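Local coordinates for protein MAU2 chromatid cohesion factor homolog (Saccharomyces cerevisiae, PDB 4XDN) that forms a complex with SCC2 that is required for cohesin to associate with chromosomes, and so takes part in sister chromatid cohesion, at residues 321-333 and 343-355. Residues are numbered along the deposited sequence; the frame is centred on the assembly and turned at random.
Sequences KNILLLLQSVSYI and FSRKFLPKVYSTT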
# COMPACT_ATOMS: atom_id res chain seq x y z
N LYS A 321 10.57 -12.14 -3.83
CA LYS A 321 11.24 -11.74 -5.06
C LYS A 321 10.24 -11.14 -6.04
O LYS A 321 10.55 -10.17 -6.74
CB LYS A 321 11.96 -12.93 -5.70
CG LYS A 321 13.27 -13.30 -5.03
CD LYS A 321 14.18 -14.11 -5.95
CE LYS A 321 14.75 -13.28 -7.09
NZ LYS A 321 15.49 -12.07 -6.62
N ASN A 322 9.05 -11.71 -6.07
CA ASN A 322 7.97 -11.21 -6.92
C ASN A 322 7.64 -9.76 -6.58
O ASN A 322 7.47 -8.92 -7.47
CB ASN A 322 6.73 -12.09 -6.79
CG ASN A 322 5.70 -11.82 -7.87
OD1 ASN A 322 6.02 -11.73 -9.05
ND2 ASN A 322 4.44 -11.69 -7.46
N ILE A 323 7.55 -9.46 -5.28
CA ILE A 323 7.29 -8.10 -4.81
C ILE A 323 8.45 -7.18 -5.18
O ILE A 323 8.25 -6.07 -5.67
CB ILE A 323 7.08 -8.06 -3.27
CG1 ILE A 323 5.82 -8.82 -2.87
CG2 ILE A 323 7.01 -6.61 -2.77
CD1 ILE A 323 4.51 -8.18 -3.32
N LEU A 324 9.68 -7.65 -4.94
CA LEU A 324 10.87 -6.85 -5.22
C LEU A 324 10.97 -6.52 -6.70
O LEU A 324 11.39 -5.42 -7.07
CB LEU A 324 12.13 -7.59 -4.76
CG LEU A 324 13.46 -6.93 -5.12
CD1 LEU A 324 13.53 -5.50 -4.58
CD2 LEU A 324 14.62 -7.76 -4.60
N LEU A 325 10.60 -7.46 -7.54
CA LEU A 325 10.66 -7.25 -8.98
C LEU A 325 9.63 -6.21 -9.40
O LEU A 325 9.86 -5.42 -10.31
CB LEU A 325 10.45 -8.57 -9.73
CG LEU A 325 10.59 -8.50 -11.25
CD1 LEU A 325 11.94 -7.94 -11.66
CD2 LEU A 325 10.39 -9.88 -11.86
N LEU A 326 8.48 -6.21 -8.72
CA LEU A 326 7.45 -5.22 -8.98
C LEU A 326 7.94 -3.82 -8.62
O LEU A 326 7.84 -2.90 -9.42
CB LEU A 326 6.17 -5.55 -8.21
CG LEU A 326 5.02 -4.53 -8.31
CD1 LEU A 326 4.51 -4.43 -9.74
CD2 LEU A 326 3.89 -4.90 -7.36
N LEU A 327 8.48 -3.69 -7.41
CA LEU A 327 8.98 -2.40 -6.94
C LEU A 327 10.08 -1.87 -7.84
O LEU A 327 10.11 -0.68 -8.16
CB LEU A 327 9.50 -2.52 -5.50
CG LEU A 327 8.50 -2.96 -4.43
CD1 LEU A 327 9.18 -3.06 -3.08
CD2 LEU A 327 7.30 -2.02 -4.36
N GLN A 328 10.99 -2.75 -8.25
CA GLN A 328 12.08 -2.36 -9.13
C GLN A 328 11.54 -1.85 -10.46
O GLN A 328 12.03 -0.86 -11.00
CB GLN A 328 13.03 -3.54 -9.38
CG GLN A 328 14.18 -3.21 -10.32
CD GLN A 328 15.14 -4.37 -10.48
OE1 GLN A 328 14.84 -5.50 -10.09
NE2 GLN A 328 16.31 -4.10 -11.06
N SER A 329 10.52 -2.53 -10.98
CA SER A 329 9.94 -2.18 -12.27
C SER A 329 9.19 -0.85 -12.19
O SER A 329 9.27 -0.03 -13.11
CB SER A 329 9.00 -3.29 -12.75
OG SER A 329 9.70 -4.50 -12.95
N VAL A 330 8.45 -0.65 -11.10
CA VAL A 330 7.72 0.60 -10.89
C VAL A 330 8.70 1.77 -10.82
O VAL A 330 8.42 2.86 -11.33
CB VAL A 330 6.88 0.56 -9.60
CG1 VAL A 330 6.32 1.94 -9.28
CG2 VAL A 330 5.74 -0.44 -9.74
N SER A 331 9.85 1.53 -10.20
CA SER A 331 10.86 2.57 -10.04
C SER A 331 11.43 3.02 -11.38
O SER A 331 11.93 4.13 -11.50
CB SER A 331 12.00 2.09 -9.13
OG SER A 331 13.00 1.42 -9.88
N TYR A 332 11.35 2.15 -12.38
CA TYR A 332 11.91 2.44 -13.70
C TYR A 332 10.88 2.99 -14.69
O TYR A 332 11.24 3.35 -15.82
CB TYR A 332 12.54 1.18 -14.30
CG TYR A 332 13.72 0.61 -13.55
CD1 TYR A 332 14.50 1.40 -12.72
CD2 TYR A 332 14.06 -0.73 -13.69
CE1 TYR A 332 15.58 0.87 -12.04
CE2 TYR A 332 15.14 -1.26 -13.01
CZ TYR A 332 15.90 -0.46 -12.19
OH TYR A 332 16.97 -1.00 -11.52
N ILE A 333 9.62 3.04 -14.29
CA ILE A 333 8.55 3.48 -15.20
C ILE A 333 8.85 4.86 -15.77
O ILE A 333 8.74 5.07 -16.98
CB ILE A 333 7.18 3.53 -14.48
CG1 ILE A 333 6.80 2.15 -13.94
CG2 ILE A 333 6.10 4.06 -15.43
CD1 ILE A 333 6.44 1.13 -14.99
N PHE A 343 13.35 -2.43 -19.10
CA PHE A 343 13.30 -3.41 -18.01
C PHE A 343 11.85 -3.61 -17.56
O PHE A 343 11.39 -4.74 -17.41
CB PHE A 343 14.17 -2.95 -16.83
CG PHE A 343 14.17 -3.90 -15.66
CD1 PHE A 343 13.16 -3.85 -14.72
CD2 PHE A 343 15.19 -4.82 -15.50
CE1 PHE A 343 13.15 -4.72 -13.64
CE2 PHE A 343 15.19 -5.69 -14.43
CZ PHE A 343 14.17 -5.64 -13.50
N SER A 344 11.14 -2.50 -17.35
CA SER A 344 9.76 -2.55 -16.90
C SER A 344 8.86 -3.28 -17.90
O SER A 344 8.11 -4.17 -17.52
CB SER A 344 9.22 -1.13 -16.67
OG SER A 344 9.90 -0.49 -15.61
N ARG A 345 8.95 -2.89 -19.17
CA ARG A 345 8.16 -3.51 -20.22
C ARG A 345 8.43 -5.01 -20.32
O ARG A 345 7.59 -5.77 -20.80
CB ARG A 345 8.45 -2.85 -21.57
CG ARG A 345 7.53 -1.68 -21.91
CD ARG A 345 7.84 -1.12 -23.29
NE ARG A 345 9.17 -0.53 -23.35
CZ ARG A 345 9.48 0.69 -22.92
NH1 ARG A 345 8.54 1.46 -22.38
NH2 ARG A 345 10.72 1.14 -23.02
N LYS A 346 9.61 -5.43 -19.87
CA LYS A 346 10.00 -6.83 -19.95
C LYS A 346 9.58 -7.64 -18.73
O LYS A 346 9.14 -8.79 -18.87
CB LYS A 346 11.52 -6.95 -20.13
CG LYS A 346 12.01 -8.39 -20.16
CD LYS A 346 13.50 -8.50 -20.43
CE LYS A 346 13.88 -9.95 -20.69
NZ LYS A 346 15.35 -10.19 -20.61
N PHE A 347 9.70 -7.05 -17.55
CA PHE A 347 9.58 -7.82 -16.31
C PHE A 347 8.27 -7.61 -15.55
O PHE A 347 7.96 -8.38 -14.63
CB PHE A 347 10.76 -7.50 -15.40
CG PHE A 347 12.05 -8.11 -15.86
CD1 PHE A 347 12.22 -9.49 -15.83
CD2 PHE A 347 13.08 -7.33 -16.34
CE1 PHE A 347 13.40 -10.07 -16.27
CE2 PHE A 347 14.27 -7.90 -16.77
CZ PHE A 347 14.43 -9.27 -16.74
N LEU A 348 7.48 -6.61 -15.92
CA LEU A 348 6.13 -6.51 -15.39
C LEU A 348 5.31 -7.71 -15.87
O LEU A 348 4.55 -8.29 -15.09
CB LEU A 348 5.46 -5.20 -15.80
CG LEU A 348 5.70 -3.98 -14.89
CD1 LEU A 348 4.97 -2.76 -15.43
CD2 LEU A 348 5.25 -4.25 -13.45
N PRO A 349 5.46 -8.10 -17.15
CA PRO A 349 4.86 -9.36 -17.60
C PRO A 349 5.31 -10.57 -16.79
O PRO A 349 4.52 -11.49 -16.59
CB PRO A 349 5.34 -9.46 -19.05
CG PRO A 349 5.50 -8.06 -19.48
CD PRO A 349 5.97 -7.30 -18.28
N LYS A 350 6.56 -10.57 -16.34
CA LYS A 350 7.07 -11.68 -15.53
C LYS A 350 6.40 -11.69 -14.16
O LYS A 350 5.99 -12.74 -13.67
CB LYS A 350 8.59 -11.59 -15.37
CG LYS A 350 9.18 -12.65 -14.45
CD LYS A 350 10.70 -12.61 -14.46
CE LYS A 350 11.28 -13.58 -13.43
NZ LYS A 350 12.76 -13.42 -13.30
N VAL A 351 6.29 -10.51 -13.55
CA VAL A 351 5.58 -10.35 -12.29
C VAL A 351 4.14 -10.84 -12.44
O VAL A 351 3.61 -11.53 -11.57
CB VAL A 351 5.58 -8.88 -11.82
CG1 VAL A 351 4.73 -8.71 -10.55
CG2 VAL A 351 7.00 -8.40 -11.58
N TYR A 352 3.53 -10.48 -13.57
CA TYR A 352 2.17 -10.89 -13.86
C TYR A 352 2.06 -12.41 -13.93
O TYR A 352 1.25 -13.01 -13.22
CB TYR A 352 1.70 -10.26 -15.18
CG TYR A 352 0.23 -10.46 -15.47
CD1 TYR A 352 -0.21 -11.58 -16.17
CD2 TYR A 352 -0.71 -9.53 -15.06
CE1 TYR A 352 -1.55 -11.76 -16.45
CE2 TYR A 352 -2.06 -9.71 -15.34
CZ TYR A 352 -2.47 -10.83 -16.03
OH TYR A 352 -3.80 -11.02 -16.31
N SER A 353 2.89 -13.03 -14.77
CA SER A 353 2.85 -14.48 -14.95
C SER A 353 3.22 -15.24 -13.67
O SER A 353 2.63 -16.27 -13.36
CB SER A 353 3.77 -14.91 -16.09
OG SER A 353 5.13 -14.64 -15.78
N THR A 354 4.22 -14.73 -12.94
CA THR A 354 4.61 -15.35 -11.68
C THR A 354 3.44 -15.34 -10.71
O THR A 354 3.14 -16.35 -10.07
CB THR A 354 5.81 -14.61 -11.03
OG1 THR A 354 6.97 -14.76 -11.85
CG2 THR A 354 6.11 -15.17 -9.64
N THR A 355 2.77 -14.19 -10.63
CA THR A 355 1.63 -14.01 -9.75
C THR A 355 0.50 -14.97 -10.11
O THR A 355 -0.15 -15.53 -9.23
CB THR A 355 1.13 -12.56 -9.79
OG1 THR A 355 2.17 -11.68 -9.34
CG2 THR A 355 -0.10 -12.36 -8.91
O HOH W 1 8.32 -12.32 -10.62
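Leu325 fits as a knob into a hole made by Phe343, Phe347, Lys350 and Val351. Its CB lies beside CG2 of Val351, and its CG comes closer, 3.6 Å from that same methyl. With CG anti to the backbone N (chi1 -176°), the fork of the side chain is carried in to this methyl. The branches at CG then meet different residues. CD1 reaches CZ of Phe343 at 3.7 Å and also meets CB of Phe347. CD2 rests on Val351 CG2 and on the aliphatic chain of Lys350.

One turn on, Ser329 fills a second hole, among Phe343, Ser344, Phe347 and Leu348. Its hydroxyl turns back to Leu325 O within its own helix. Its carbonyl O accepts a bond from Ser344 OG at 2.6 Å, as well as one from Tyr332 N. The CA atoms of Ser329 and Ser344 are 4.6 Å apart, a closeness consistent with two small side chains meeting here.

Tyr332 points the edge of its ring at one face of Phe343, an offset edge-to-face pair with planes at 87°. Phe347 CD2 lies over the opposite face. Gln328 NE2 bonds Tyr332 OH, while its amide carbon packs near Phe343 CZ.

At the far end, Asn322 ND2 gives a nearly straight bond to Thr355 OG1 (2.9 Å), close to the amide plane. A water links Asn322 OD1 to Thr354 OG1.

The two segments form an antiparallel helical hairpin within this largely helical protein. The axes of the two short segments approach to 8.7 Å at their closest, with N-to-C directions 154° apart. Helices 250-266 and 272-291 pack on helix 317-331. Helix 369-398 contacts both helices of the hairpin, and another protein's chain packs on Ile323, Leu326, Val330 and Ile333.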